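Local coordinates for protein PHOX (Pseudomonas fluorescens, PDB 4A9V) that hydrolyses phosphate monoesters as an alkaline phosphatase, using an iron-calcium cofactor held in a beta-propeller fold, at residues M71-F76 against N81-A86. Sequence-based numbering, arbitrary orientation. Where two conformers were deposited one is given.
Sequences MSLFEF and NRALMA. With EDO (1,2-ethanediol), chain O.
Phe76 and Arg82 close the turn end of this antiparallel hairpin by stacking. In the conformer described here, the guanidinium of Arg82 lies nearly flat on one ring face, its CZ 4.1 Å from the Phe76 ring centroid, planes 18° apart: a cation-pi contact offset toward Phe76 CZ. Phe76 CG stands opposite the residue's own amide nitrogen (chi1 -158°), laying the ring along the arginine chain; Phe76 CB packs 3.7 Å from Arg82 CB. Arg82 NE also salt-bridges Glu123, probably helping keep the guanidinium flat. Leu84 CD2 comes to the edge of the ring, 4.3 Å from Phe76 CD2. A leucine in place of Phe76 would probably cost the guanidinium its aromatic platform and Leu84 CD2 its ring edge. The ladder frays here: the bond from Phe76 N to Arg82 O is weak at 3.5 Å, and a water donating to Arg82 O takes a weak bond from Phe76 N. Farther along, Phe74 N reaches Leu84 O at 2.7 Å, almost straight at 174°, Leu84 N answers to Phe74 O, and Ser72 and Ala86 exchange two more bonds. From Ser72 to Phe74 the side chains alternate between faces: Phe74 lies beside Leu84 and Ala86; on the other, Leu73 CD2 touches Ala83 CB at 4.0 Å. This is the edge hairpin of a four-stranded antiparallel sheet, consistent with a propeller blade; Asp69 on 68-76 and Glu90 just after 82-89 line the mu-oxo-diiron pocket. Strand 118-127 pairs with the edge of 82-89 away from 68-76, Tyr189 touches Ser72, Phe74 and Ala86, and Phe546 of strand 544-550 packs on Leu73 and Met85.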
# COMPACT_ATOMS: atom_id res chain seq x y z
N MET A 71 0.25 -4.31 -5.98
CA MET A 71 0.65 -5.43 -6.82
C MET A 71 1.81 -5.04 -7.72
O MET A 71 1.97 -3.88 -8.11
CB MET A 71 -0.52 -5.91 -7.68
CG MET A 71 -1.11 -4.84 -8.57
SD MET A 71 -2.57 -5.48 -9.43
CE MET A 71 -3.09 -4.02 -10.31
N SER A 72 2.58 -6.04 -8.09
CA SER A 72 3.65 -5.88 -9.06
C SER A 72 3.57 -6.98 -10.12
O SER A 72 3.18 -8.12 -9.82
CB SER A 72 5.02 -5.96 -8.38
OG SER A 72 5.27 -4.87 -7.53
N LEU A 73 4.07 -6.65 -11.30
CA LEU A 73 4.22 -7.59 -12.39
C LEU A 73 5.71 -7.87 -12.63
O LEU A 73 6.52 -6.94 -12.68
CB LEU A 73 3.55 -7.04 -13.66
CG LEU A 73 3.60 -7.93 -14.89
CD1 LEU A 73 2.38 -7.73 -15.77
CD2 LEU A 73 4.87 -7.71 -15.71
N PHE A 74 6.03 -9.15 -12.78
CA PHE A 74 7.39 -9.62 -13.03
C PHE A 74 7.44 -10.26 -14.40
O PHE A 74 6.77 -11.26 -14.66
CB PHE A 74 7.79 -10.65 -11.97
CG PHE A 74 7.89 -10.08 -10.58
CD1 PHE A 74 6.76 -9.92 -9.79
CD2 PHE A 74 9.12 -9.70 -10.06
CE1 PHE A 74 6.85 -9.36 -8.53
CE2 PHE A 74 9.22 -9.13 -8.80
CZ PHE A 74 8.08 -8.96 -8.04
N GLU A 75 8.26 -9.71 -15.28
CA GLU A 75 8.61 -10.33 -16.57
C GLU A 75 9.04 -11.76 -16.34
O GLU A 75 9.83 -12.01 -15.45
CB GLU A 75 9.78 -9.58 -17.19
CG GLU A 75 9.43 -8.19 -17.71
CD GLU A 75 10.66 -7.32 -17.93
OE1 GLU A 75 11.38 -7.56 -18.92
OE2 GLU A 75 10.88 -6.40 -17.12
N PHE A 76 8.59 -12.69 -17.17
CA PHE A 76 9.01 -14.07 -17.05
C PHE A 76 10.27 -14.29 -17.89
O PHE A 76 10.24 -14.11 -19.10
CB PHE A 76 7.89 -15.00 -17.52
CG PHE A 76 8.00 -16.39 -16.99
CD1 PHE A 76 8.91 -17.28 -17.52
CD2 PHE A 76 7.24 -16.79 -15.90
CE1 PHE A 76 9.07 -18.54 -16.99
CE2 PHE A 76 7.38 -18.06 -15.36
CZ PHE A 76 8.28 -18.94 -15.92
N ASN A 81 5.57 -13.62 -23.56
CA ASN A 81 4.12 -13.77 -23.43
C ASN A 81 3.67 -14.40 -22.12
O ASN A 81 2.52 -14.81 -21.99
CB ASN A 81 3.56 -14.55 -24.62
CG ASN A 81 3.58 -13.75 -25.90
OD1 ASN A 81 3.52 -12.52 -25.87
ND2 ASN A 81 3.67 -14.43 -27.02
N ARG A 82 4.56 -14.38 -21.13
CA ARG A 82 4.24 -14.85 -19.78
C ARG A 82 4.71 -13.80 -18.79
O ARG A 82 5.69 -13.10 -19.03
CB ARG A 82 4.95 -16.18 -19.46
CG ARG A 82 4.53 -17.39 -20.28
CD ARG A 82 5.33 -18.63 -19.89
NE ARG A 82 4.85 -19.24 -18.65
CZ ARG A 82 5.42 -20.29 -18.06
NH1 ARG A 82 6.48 -20.86 -18.61
NH2 ARG A 82 4.95 -20.73 -16.90
N ALA A 83 4.05 -13.75 -17.63
CA ALA A 83 4.49 -12.89 -16.53
C ALA A 83 3.90 -13.45 -15.25
O ALA A 83 2.93 -14.20 -15.28
CB ALA A 83 4.04 -11.45 -16.74
N LEU A 84 4.50 -13.09 -14.12
CA LEU A 84 3.88 -13.34 -12.83
C LEU A 84 3.41 -12.02 -12.25
O LEU A 84 4.06 -10.99 -12.42
CB LEU A 84 4.85 -14.02 -11.85
CG LEU A 84 5.46 -15.34 -12.31
CD1 LEU A 84 6.27 -15.92 -11.16
CD2 LEU A 84 4.40 -16.32 -12.77
N MET A 85 2.30 -12.05 -11.53
CA MET A 85 1.87 -10.91 -10.74
C MET A 85 1.75 -11.34 -9.29
O MET A 85 1.24 -12.42 -9.00
CB MET A 85 0.53 -10.39 -11.25
CG MET A 85 0.63 -9.84 -12.65
SD MET A 85 -0.92 -9.20 -13.32
CE MET A 85 -1.13 -7.69 -12.38
N ALA A 86 2.25 -10.51 -8.38
CA ALA A 86 2.05 -10.71 -6.96
C ALA A 86 1.13 -9.59 -6.50
O ALA A 86 1.41 -8.41 -6.73
CB ALA A 86 3.37 -10.65 -6.22
C1 EDO O . 10.85 -8.02 -14.53
O1 EDO O . 9.50 -7.31 -14.73
C2 EDO O . 11.12 -8.14 -13.02
O2 EDO O . 11.87 -9.34 -12.76
O HOH W 1 7.29 -10.98 -19.70